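Local coordinates for protein polyketide synthase PksL (Bacillus subtilis, PDB 5E1V) that probably dehydrates beta-hydroxyacyl intermediates of bacillaene biosynthesis, through a monomeric dehydratase domain belonging to a split module of a trans-AT polyketide synthase, at residues V169-S177 against H189-A200; A200-K209 against V242-L253. One frame throughout, in Å; residues are numbered along the deposited sequence.

Interaction 1 of 2, residues V169-S177 against H189-A200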
loop_
_atom_site.group_PDB
_atom_site.type_symbol
_atom_site.label_atom_id
_atom_site.label_comp_id
_atom_site.label_asym_id
_atom_site.label_seq_id
_atom_site.Cartn_x
_atom_site.Cartn_y
_atom_site.Cartn_z
ATOM N N VAL A 169 -15.340 -6.932 -6.365
ATOM C CA VAL A 169 -14.309 -7.888 -6.741
ATOM C C VAL A 169 -13.763 -8.437 -5.443
ATOM O O VAL A 169 -13.827 -7.726 -4.410
ATOM C CB VAL A 169 -13.286 -7.133 -7.627
ATOM C CG1 VAL A 169 -11.944 -6.929 -6.931
ATOM C CG2 VAL A 169 -13.180 -7.738 -9.019
ATOM N N LEU A 170 -13.283 -9.680 -5.486
ATOM C CA LEU A 170 -12.518 -10.296 -4.402
ATOM C C LEU A 170 -11.155 -10.727 -4.921
ATOM O O LEU A 170 -11.072 -11.488 -5.910
ATOM C CB LEU A 170 -13.193 -11.526 -3.820
ATOM C CG LEU A 170 -12.428 -12.134 -2.616
ATOM C CD1 LEU A 170 -12.510 -11.207 -1.410
ATOM C CD2 LEU A 170 -12.880 -13.550 -2.209
ATOM N N LEU A 171 -10.086 -10.259 -4.254
ATOM C CA LEU A 171 -8.679 -10.506 -4.691
ATOM C C LEU A 171 -8.092 -11.540 -3.810
ATOM O O LEU A 171 -8.102 -11.380 -2.593
ATOM C CB LEU A 171 -7.803 -9.219 -4.552
ATOM C CG LEU A 171 -8.461 -7.924 -4.975
ATOM C CD1 LEU A 171 -7.521 -6.723 -4.822
ATOM C CD2 LEU A 171 -8.871 -8.074 -6.452
ATOM N N GLU A 172 -7.596 -12.634 -4.401
ATOM C CA GLU A 172 -6.993 -13.733 -3.666
ATOM C C GLU A 172 -5.523 -13.578 -3.936
ATOM O O GLU A 172 -5.070 -13.889 -5.024
ATOM C CB GLU A 172 -7.482 -15.108 -4.222
ATOM C CG GLU A 172 -6.825 -16.335 -3.603
ATOM C CD GLU A 172 -7.275 -17.678 -4.227
ATOM O OE1 GLU A 172 -7.984 -17.708 -5.257
ATOM O OE2 GLU A 172 -6.865 -18.698 -3.676
ATOM N N LEU A 173 -4.808 -13.044 -2.941
ATOM C CA LEU A 173 -3.456 -12.538 -3.066
ATOM C C LEU A 173 -2.521 -13.343 -2.205
ATOM O O LEU A 173 -2.854 -13.667 -1.095
ATOM C CB LEU A 173 -3.417 -11.063 -2.581
ATOM C CG LEU A 173 -4.077 -10.116 -3.562
ATOM C CD1 LEU A 173 -4.238 -8.712 -2.981
ATOM C CD2 LEU A 173 -3.381 -10.095 -4.918
ATOM N N SER A 174 -1.321 -13.652 -2.685
ATOM C CA SER A 174 -0.280 -14.229 -1.823
ATOM C C SER A 174 1.125 -13.796 -2.365
ATOM O O SER A 174 1.241 -13.348 -3.455
ATOM C CB SER A 174 -0.438 -15.780 -1.639
ATOM O OG SER A 174 -0.133 -16.489 -2.832
ATOM N N LEU A 175 2.161 -13.889 -1.555
ATOM C CA LEU A 175 3.532 -13.616 -1.999
ATOM C C LEU A 175 4.021 -14.665 -3.023
ATOM O O LEU A 175 3.707 -15.871 -2.914
ATOM C CB LEU A 175 4.391 -13.621 -0.773
ATOM C CG LEU A 175 4.651 -12.356 0.004
ATOM C CD1 LEU A 175 3.792 -11.114 -0.252
ATOM C CD2 LEU A 175 5.086 -12.450 1.442
ATOM N N GLY A 176 4.847 -14.202 -3.972
ATOM C CA GLY A 176 5.620 -15.098 -4.793
ATOM C C GLY A 176 6.673 -15.740 -3.958
ATOM O O GLY A 176 6.913 -15.338 -2.825
ATOM N N SER A 177 7.363 -16.742 -4.504
ATOM C CA SER A 177 8.289 -17.517 -3.665
ATOM C C SER A 177 9.486 -16.738 -3.096
ATOM O O SER A 177 9.999 -17.056 -2.009
ATOM C CB SER A 177 8.754 -18.766 -4.428
ATOM O OG SER A 177 9.592 -18.344 -5.486
ATOM N N HIS A 189 2.469 -6.355 4.404
ATOM C CA HIS A 189 3.414 -6.533 3.365
ATOM C C HIS A 189 3.121 -5.658 2.173
ATOM O O HIS A 189 2.082 -5.816 1.534
ATOM C CB HIS A 189 3.467 -8.001 2.888
ATOM C CG HIS A 189 4.782 -8.355 2.273
ATOM N ND1 HIS A 189 5.114 -7.989 1.008
ATOM C CD2 HIS A 189 5.793 -9.135 2.722
ATOM C CE1 HIS A 189 6.304 -8.436 0.716
ATOM N NE2 HIS A 189 6.756 -9.111 1.759
ATOM N N PRO A 190 4.066 -4.753 1.791
ATOM C CA PRO A 190 3.823 -3.960 0.536
ATOM C C PRO A 190 3.400 -4.651 -0.739
ATOM O O PRO A 190 2.617 -4.140 -1.410
ATOM C CB PRO A 190 5.092 -3.219 0.350
ATOM C CG PRO A 190 5.595 -3.033 1.810
ATOM C CD PRO A 190 5.373 -4.367 2.370
ATOM N N THR A 191 3.823 -5.863 -1.013
ATOM C CA THR A 191 3.289 -6.614 -2.145
ATOM C C THR A 191 1.825 -7.002 -2.049
ATOM O O THR A 191 1.033 -6.934 -3.011
ATOM C CB THR A 191 4.196 -7.882 -2.292
ATOM O OG1 THR A 191 5.546 -7.422 -2.582
ATOM C CG2 THR A 191 3.789 -8.653 -3.409
ATOM N N LEU A 192 1.410 -7.383 -0.860
ATOM C CA LEU A 192 -0.004 -7.649 -0.630
ATOM C C LEU A 192 -0.806 -6.372 -0.763
ATOM O O LEU A 192 -1.844 -6.377 -1.380
ATOM C CB LEU A 192 -0.148 -8.262 0.725
ATOM C CG LEU A 192 0.410 -9.678 0.991
ATOM C CD1 LEU A 192 0.076 -10.096 2.367
ATOM C CD2 LEU A 192 -0.171 -10.652 -0.026
ATOM N N ILE A 193 -0.338 -5.261 -0.162
ATOM C CA ILE A 193 -1.120 -4.033 -0.183
ATOM C C ILE A 193 -1.070 -3.457 -1.631
ATOM O O ILE A 193 -2.100 -3.157 -2.201
ATOM C CB ILE A 193 -0.653 -2.944 0.805
ATOM C CG1 ILE A 193 -0.390 -3.487 2.239
ATOM C CG2 ILE A 193 -1.732 -1.841 0.817
ATOM C CD1 ILE A 193 -1.482 -4.279 2.858
ATOM N N ASP A 194 0.109 -3.364 -2.239
ATOM C CA ASP A 194 0.168 -2.868 -3.595
ATOM C C ASP A 194 -0.701 -3.723 -4.561
ATOM O O ASP A 194 -1.426 -3.203 -5.428
ATOM C CB ASP A 194 1.619 -2.654 -4.067
ATOM C CG ASP A 194 1.687 -2.055 -5.421
ATOM O OD1 ASP A 194 1.441 -0.807 -5.560
ATOM O OD2 ASP A 194 1.903 -2.864 -6.362
ATOM N N GLY A 195 -0.577 -5.038 -4.435
ATOM C CA GLY A 195 -1.366 -5.978 -5.264
ATOM C C GLY A 195 -2.866 -5.726 -5.128
ATOM O O GLY A 195 -3.631 -5.880 -6.088
ATOM N N SER A 196 -3.290 -5.339 -3.929
ATOM C CA SER A 196 -4.670 -5.016 -3.673
ATOM C C SER A 196 -5.120 -3.737 -4.418
ATOM O O SER A 196 -6.270 -3.718 -4.932
ATOM C CB SER A 196 -4.936 -4.886 -2.179
ATOM O OG SER A 196 -4.760 -6.125 -1.444
ATOM N N GLY A 197 -4.212 -2.718 -4.461
ATOM C CA GLY A 197 -4.302 -1.494 -5.278
ATOM C C GLY A 197 -4.400 -1.821 -6.757
ATOM O O GLY A 197 -5.212 -1.242 -7.474
ATOM N N VAL A 198 -3.622 -2.802 -7.192
ATOM C CA VAL A 198 -3.672 -3.236 -8.619
ATOM C C VAL A 198 -5.052 -3.912 -8.928
ATOM O O VAL A 198 -5.674 -3.625 -9.973
ATOM C CB VAL A 198 -2.481 -4.124 -8.957
ATOM C CG1 VAL A 198 -2.578 -4.719 -10.351
ATOM C CG2 VAL A 198 -1.215 -3.266 -8.923
ATOM N N GLY A 199 -5.543 -4.728 -7.998
ATOM C CA GLY A 199 -6.892 -5.293 -8.104
ATOM C C GLY A 199 -7.983 -4.243 -8.164
ATOM O O GLY A 199 -8.832 -4.251 -9.074
ATOM N N ALA A 200 -7.931 -3.286 -7.233
ATOM C CA ALA A 200 -8.817 -2.108 -7.254
ATOM C C ALA A 200 -8.818 -1.335 -8.560
ATOM O O ALA A 200 -9.865 -0.919 -9.041
ATOM C CB ALA A 200 -8.442 -1.157 -6.161
#
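Leu171, Leu173 and Leu175 come down onto helix 190-200 from a chain running almost antiparallel to it, the axes of strand 169-174 and the helix passing 8.4 Å apart at 153°. Leu171 uses CD1: the methyl lies 3.6 Å from Gly199 CA and 3.3 Å from Ser196 O. Gly199 makes this close seat possible, since a CB on it would point at the strand and collide with that methyl. Leu173, its CG anti to the carbonyl carbon (chi1 -73°), lowers CD1 to 3.1 Å from Ser196 OG, a tight fit, while its CB meets Leu192 CD2. Gly195, also bare on this side, lies under the same methyl. Leu192 CD2 reaches up beside the strand to Ser174 CA.

At the helix start Leu175 spreads its fork over one face of the His189 ring. CD1 stands nearly above the centre, 3.7 Å from the centroid in a CH-pi contact, and CD2 is 3.6 Å from His189 CD2. CD1 also touches Thr191 CB and Leu192 CG. His189 is the N-cap: its ND1 accepts from Thr191 N at 3.2 Å, with the donor close to the ring plane, which holds the ring for Leu175. His189, Pro190 and Asp194 match the His-Pro-x-x-x-Asp pattern of polyketide synthase dehydratases, whose hotdog fold wraps a curved sheet round such a helix.

The hydroxyls of Ser196 and Thr191 both have partners. Ser196 OG donates to Leu192 O at 2.9 Å, approaching from the opposite face to Ser196 N, and also bonds Thr235 OG1; Thr191 OG1 bonds Tyr155 O. Strand and helix thus meet across methyls, bare glycine backbone and a ring face, while these buried hydroxyls are satisfied without using strand 169-174.

Interaction 2 of 2, residues A200-K209 against V242-L253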
loop_
_atom_site.group_PDB
_atom_site.type_symbol
_atom_site.label_atom_id
_atom_site.label_comp_id
_atom_site.label_asym_id
_atom_site.label_seq_id
_atom_site.Cartn_x
_atom_site.Cartn_y
_atom_site.Cartn_z
ATOM N N ALA A 200 -7.931 -3.286 -7.233
ATOM C CA ALA A 200 -8.817 -2.108 -7.254
ATOM C C ALA A 200 -8.818 -1.335 -8.560
ATOM O O ALA A 200 -9.865 -0.919 -9.041
ATOM C CB ALA A 200 -8.442 -1.157 -6.161
ATOM N N ASN A 201 -7.645 -1.124 -9.111
ATOM C CA ASN A 201 -7.522 -0.410 -10.346
ATOM C C ASN A 201 -8.139 -1.262 -11.485
ATOM O O ASN A 201 -8.723 -0.703 -12.417
ATOM C CB ASN A 201 -6.082 0.003 -10.612
ATOM C CG ASN A 201 -5.959 1.048 -11.705
ATOM O OD1 ASN A 201 -5.656 2.238 -11.445
ATOM N ND2 ASN A 201 -6.210 0.622 -12.951
ATOM N N HIS A 202 -8.071 -2.579 -11.378
ATOM C CA HIS A 202 -8.729 -3.431 -12.391
ATOM C C HIS A 202 -10.269 -3.338 -12.341
ATOM O O HIS A 202 -10.934 -3.476 -13.378
ATOM C CB HIS A 202 -8.299 -4.886 -12.279
ATOM C CG HIS A 202 -9.160 -5.823 -13.061
ATOM N ND1 HIS A 202 -8.968 -6.061 -14.408
ATOM C CD2 HIS A 202 -10.237 -6.558 -12.698
ATOM C CE1 HIS A 202 -9.883 -6.912 -14.834
ATOM N NE2 HIS A 202 -10.663 -7.235 -13.815
ATOM N N LEU A 203 -10.834 -3.098 -11.159
ATOM C CA LEU A 203 -12.288 -2.914 -11.008
ATOM C C LEU A 203 -12.723 -1.524 -11.475
ATOM O O LEU A 203 -13.863 -1.315 -11.915
ATOM C CB LEU A 203 -12.686 -3.124 -9.536
ATOM C CG LEU A 203 -14.140 -2.891 -9.118
ATOM C CD1 LEU A 203 -15.139 -3.752 -9.921
ATOM C CD2 LEU A 203 -14.314 -3.115 -7.633
ATOM N N LEU A 204 -11.795 -0.576 -11.423
ATOM C CA LEU A 204 -12.061 0.771 -11.881
ATOM C C LEU A 204 -12.065 0.944 -13.384
ATOM O O LEU A 204 -12.436 2.017 -13.882
ATOM C CB LEU A 204 -11.008 1.706 -11.316
ATOM C CG LEU A 204 -11.445 2.353 -10.033
ATOM C CD1 LEU A 204 -10.265 3.025 -9.333
ATOM C CD2 LEU A 204 -12.541 3.360 -10.344
ATOM N N THR A 205 -11.614 -0.082 -14.094
ATOM C CA THR A 205 -11.400 0.022 -15.550
ATOM C C THR A 205 -12.571 0.683 -16.303
ATOM O O THR A 205 -12.368 1.722 -16.926
ATOM C CB THR A 205 -11.129 -1.352 -16.169
ATOM O OG1 THR A 205 -12.192 -2.229 -15.789
ATOM C CG2 THR A 205 -9.814 -1.918 -15.672
ATOM N N SER A 206 -13.796 0.151 -16.188
ATOM C CA SER A 206 -14.945 0.775 -16.911
ATOM C C SER A 206 -15.077 2.283 -16.631
ATOM O O SER A 206 -15.243 3.086 -17.572
ATOM C CB SER A 206 -16.274 0.056 -16.653
ATOM O OG SER A 206 -16.554 -0.148 -15.286
ATOM N N LEU A 207 -14.959 2.678 -15.349
ATOM C CA LEU A 207 -15.055 4.086 -14.982
ATOM C C LEU A 207 -13.888 4.939 -15.496
ATOM O O LEU A 207 -13.956 6.175 -15.432
ATOM C CB LEU A 207 -15.150 4.262 -13.464
ATOM C CG LEU A 207 -16.070 3.357 -12.650
ATOM C CD1 LEU A 207 -16.353 4.009 -11.304
ATOM C CD2 LEU A 207 -17.375 3.080 -13.382
ATOM N N LEU A 208 -12.818 4.288 -15.954
ATOM C CA LEU A 208 -11.643 4.972 -16.496
ATOM C C LEU A 208 -11.803 5.500 -17.925
ATOM O O LEU A 208 -11.027 6.349 -18.346
ATOM C CB LEU A 208 -10.402 4.070 -16.438
ATOM C CG LEU A 208 -9.954 3.643 -15.029
ATOM C CD1 LEU A 208 -8.561 3.028 -15.085
ATOM C CD2 LEU A 208 -10.004 4.792 -14.026
ATOM N N LYS A 209 -12.809 4.997 -18.645
ATOM C CA LYS A 209 -13.124 5.459 -20.013
ATOM C C LYS A 209 -11.879 5.452 -20.883
ATOM O O LYS A 209 -11.518 6.480 -21.483
ATOM C CB LYS A 209 -13.755 6.845 -19.976
ATOM C CG LYS A 209 -15.103 6.862 -19.253
ATOM C CD LYS A 209 -15.637 8.280 -19.066
ATOM C CE LYS A 209 -17.115 8.430 -19.453
ATOM N NZ LYS A 209 -17.296 8.535 -20.920
ATOM N N VAL A 242 -15.939 2.495 -4.988
ATOM C CA VAL A 242 -15.001 2.924 -6.002
ATOM C C VAL A 242 -15.662 4.004 -6.805
ATOM O O VAL A 242 -16.837 3.880 -7.166
ATOM C CB VAL A 242 -14.538 1.761 -6.897
ATOM C CG1 VAL A 242 -13.951 0.626 -6.044
ATOM C CG2 VAL A 242 -15.681 1.210 -7.757
ATOM N N ARG A 243 -14.935 5.075 -7.068
ATOM C CA ARG A 243 -15.455 6.091 -7.922
ATOM C C ARG A 243 -14.309 6.801 -8.620
ATOM O O ARG A 243 -13.158 6.679 -8.200
ATOM C CB ARG A 243 -16.387 7.019 -7.130
ATOM C CG ARG A 243 -15.738 8.226 -6.483
ATOM C CD ARG A 243 -16.665 8.847 -5.456
ATOM N NE ARG A 243 -15.931 9.353 -4.288
ATOM C CZ ARG A 243 -15.374 8.574 -3.362
ATOM N NH1 ARG A 243 -15.458 7.244 -3.448
ATOM N NH2 ARG A 243 -14.724 9.110 -2.333
ATOM N N ARG A 244 -14.602 7.461 -9.735
ATOM C CA ARG A 244 -13.679 8.459 -10.348
ATOM C C ARG A 244 -14.273 9.855 -10.434
ATOM O O ARG A 244 -15.398 10.016 -10.913
ATOM C CB ARG A 244 -13.246 8.029 -11.750
ATOM C CG ARG A 244 -12.270 9.012 -12.438
ATOM C CD ARG A 244 -11.922 8.541 -13.848
ATOM N NE ARG A 244 -13.089 8.673 -14.726
ATOM C CZ ARG A 244 -13.488 9.831 -15.259
ATOM N NH1 ARG A 244 -12.801 10.951 -15.064
ATOM N NH2 ARG A 244 -14.582 9.866 -16.020
ATOM N N GLU A 245 -13.512 10.849 -9.980
ATOM C CA GLU A 245 -13.841 12.260 -10.123
ATOM C C GLU A 245 -12.675 12.958 -10.823
ATOM O O GLU A 245 -11.614 13.182 -10.223
ATOM C CB GLU A 245 -14.146 12.894 -8.758
ATOM C CG GLU A 245 -15.334 12.224 -8.053
ATOM C CD GLU A 245 -15.568 12.694 -6.615
ATOM O OE1 GLU A 245 -15.261 13.856 -6.304
ATOM O OE2 GLU A 245 -16.073 11.884 -5.797
ATOM N N LYS A 246 -12.886 13.263 -12.109
ATOM C CA LYS A 246 -11.888 13.825 -13.019
ATOM C C LYS A 246 -10.515 13.107 -12.983
ATOM O O LYS A 246 -10.370 11.979 -13.466
ATOM C CB LYS A 246 -11.750 15.338 -12.772
ATOM C CG LYS A 246 -13.045 16.116 -13.037
ATOM C CD LYS A 246 -12.784 17.588 -13.336
ATOM C CE LYS A 246 -13.671 18.080 -14.480
ATOM N NZ LYS A 246 -15.117 17.903 -14.177
ATOM N N GLU A 247 -9.569 13.786 -12.358
ATOM C CA GLU A 247 -8.157 13.419 -12.142
ATOM C C GLU A 247 -7.914 12.426 -10.963
ATOM O O GLU A 247 -6.762 11.923 -10.793
ATOM C CB GLU A 247 -7.469 14.746 -11.768
ATOM C CG GLU A 247 -6.076 14.994 -12.280
ATOM C CD GLU A 247 -5.986 15.514 -13.710
ATOM O OE1 GLU A 247 -6.619 14.923 -14.625
ATOM O OE2 GLU A 247 -5.215 16.490 -13.912
ATOM N N LEU A 248 -8.969 12.165 -10.166
ATOM C CA LEU A 248 -8.861 11.379 -8.909
ATOM C C LEU A 248 -9.735 10.186 -8.863
ATOM O O LEU A 248 -10.914 10.264 -9.263
ATOM C CB LEU A 248 -9.234 12.215 -7.700
ATOM C CG LEU A 248 -8.405 13.469 -7.595
ATOM C CD1 LEU A 248 -9.013 14.412 -6.581
ATOM C CD2 LEU A 248 -6.931 13.200 -7.264
ATOM N N ILE A 249 -9.177 9.070 -8.363
ATOM C CA ILE A 249 -9.924 7.827 -8.156
ATOM C C ILE A 249 -9.850 7.511 -6.683
ATOM O O ILE A 249 -8.860 7.910 -6.020
ATOM C CB ILE A 249 -9.414 6.637 -8.989
ATOM C CG1 ILE A 249 -7.931 6.312 -8.703
ATOM C CG2 ILE A 249 -9.581 6.935 -10.477
ATOM C CD1 ILE A 249 -7.511 4.911 -9.095
ATOM N N TYR A 250 -10.896 6.828 -6.200
ATOM C CA TYR A 250 -11.099 6.506 -4.800
ATOM C C TYR A 250 -11.562 5.090 -4.715
ATOM O O TYR A 250 -12.366 4.643 -5.536
ATOM C CB TYR A 250 -12.209 7.381 -4.171
ATOM C CG TYR A 250 -12.068 8.888 -4.313
ATOM C CD1 TYR A 250 -12.378 9.529 -5.522
ATOM C CD2 TYR A 250 -11.696 9.685 -3.241
ATOM C CE1 TYR A 250 -12.251 10.902 -5.650
ATOM C CE2 TYR A 250 -11.592 11.061 -3.360
ATOM C CZ TYR A 250 -11.887 11.650 -4.580
ATOM O OH TYR A 250 -11.810 12.988 -4.706
ATOM N N VAL A 251 -11.051 4.335 -3.742
ATOM C CA VAL A 251 -11.488 2.992 -3.507
ATOM C C VAL A 251 -11.326 2.716 -2.005
ATOM O O VAL A 251 -10.605 3.420 -1.331
ATOM C CB VAL A 251 -10.631 1.944 -4.230
ATOM C CG1 VAL A 251 -10.733 2.140 -5.725
ATOM C CG2 VAL A 251 -9.160 2.095 -3.837
ATOM N N THR A 252 -11.993 1.689 -1.510
ATOM C CA THR A 252 -11.873 1.301 -0.115
ATOM C C THR A 252 -11.485 -0.179 -0.178
ATOM O O THR A 252 -12.154 -0.987 -0.813
ATOM C CB THR A 252 -13.129 1.592 0.764
ATOM O OG1 THR A 252 -13.177 2.970 1.157
ATOM C CG2 THR A 252 -13.005 0.787 2.087
ATOM N N LEU A 253 -10.349 -0.521 0.456
ATOM C CA LEU A 253 -9.806 -1.876 0.423
ATOM C C LEU A 253 -10.102 -2.593 1.733
ATOM O O LEU A 253 -9.749 -2.101 2.792
ATOM C CB LEU A 253 -8.242 -1.845 0.173
ATOM C CG LEU A 253 -7.666 -1.186 -1.086
ATOM C CD1 LEU A 253 -6.104 -1.212 -1.148
ATOM C CD2 LEU A 253 -8.324 -1.704 -2.381
#
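Leu204 CD1 presses into Ile249, 3.3 Å from its CD1 and closer than carbons usually sit, and the same methyl lies 3.7 Å from Val251 CG1. Ile249 reaches it with CG1 placed between its own backbone N and carbonyl carbon (chi1 58°), while its CG2 meets Leu208 CD2. Ala200 CB rests on Leu253 CD2 at 3.8 Å and also touches Val251. Leu203 CD2 meets Val242 CG1 at 4.1 Å. Leu207 CD1 lies over the backbone of Val242 and Arg243.

The polar bond of the contact is at the far end. Arg244 NE donates to Leu207 O at 2.7 Å and 159°, the oxygen lying at the edge of the guanidinium near its plane. A bend at chi3 (70°) turns the group so that NH1 can also donate to Lys246 O, 3.1 Å away and on a lone pair of that carbonyl. Lys246 sits in the type II' turn from Glu245 to Leu248 that closes the hairpin of strands 232-245 and 248-256, an antiparallel pair of this hotdog-family domain; Arg244 therefore ties the end of the helical segment to the hairpin tip. A leucine here takes away both N-H donors, and the Leu207 and Lys246 carbonyls would probably be left without this mate, the turn and the segment around Leu207 less firmly joined. The Lys209 side chain crosses that of Arg244 at about a right angle, its CD 3.6 Å from Arg244 NH2, and bends away to leave NZ 5.8 Å from that nitrogen.

Further out, Tyr215 of strand 215-225 touches Leu208, Arg244 and Ile249 together. The CB of Arg243 leads away from the helical segment; its guanidinium lies against a face of the Tyr250 ring, offset toward the rim, with a weakly hydrogen-bonded salt bridge to Glu245 and a hydrogen bond from NH2 to Asn268 OD1.

In the fold
From the N terminus, strand 168-174 comes first; the chain then passes through helix 177-180 and turns back into helix 190-203, so interaction 1 closes a short connection. Interaction 2 opens where that helix runs out and closes after strand 215-225, where the end of strand 232-245 turns through a hairpin into strand 248-256. The two are in series, neither nested nor crossed, and share Ala200; their centres are about 17 Å apart. Strands 168-174 and 232-245 are neighbours, so helix 190-203 is packed first against strand 168-174 and then, with helix 205-208, against the adjoining hairpin 232-256. Leu253 touches Ser196 and Leu203 touches Val169, making the packing continuous.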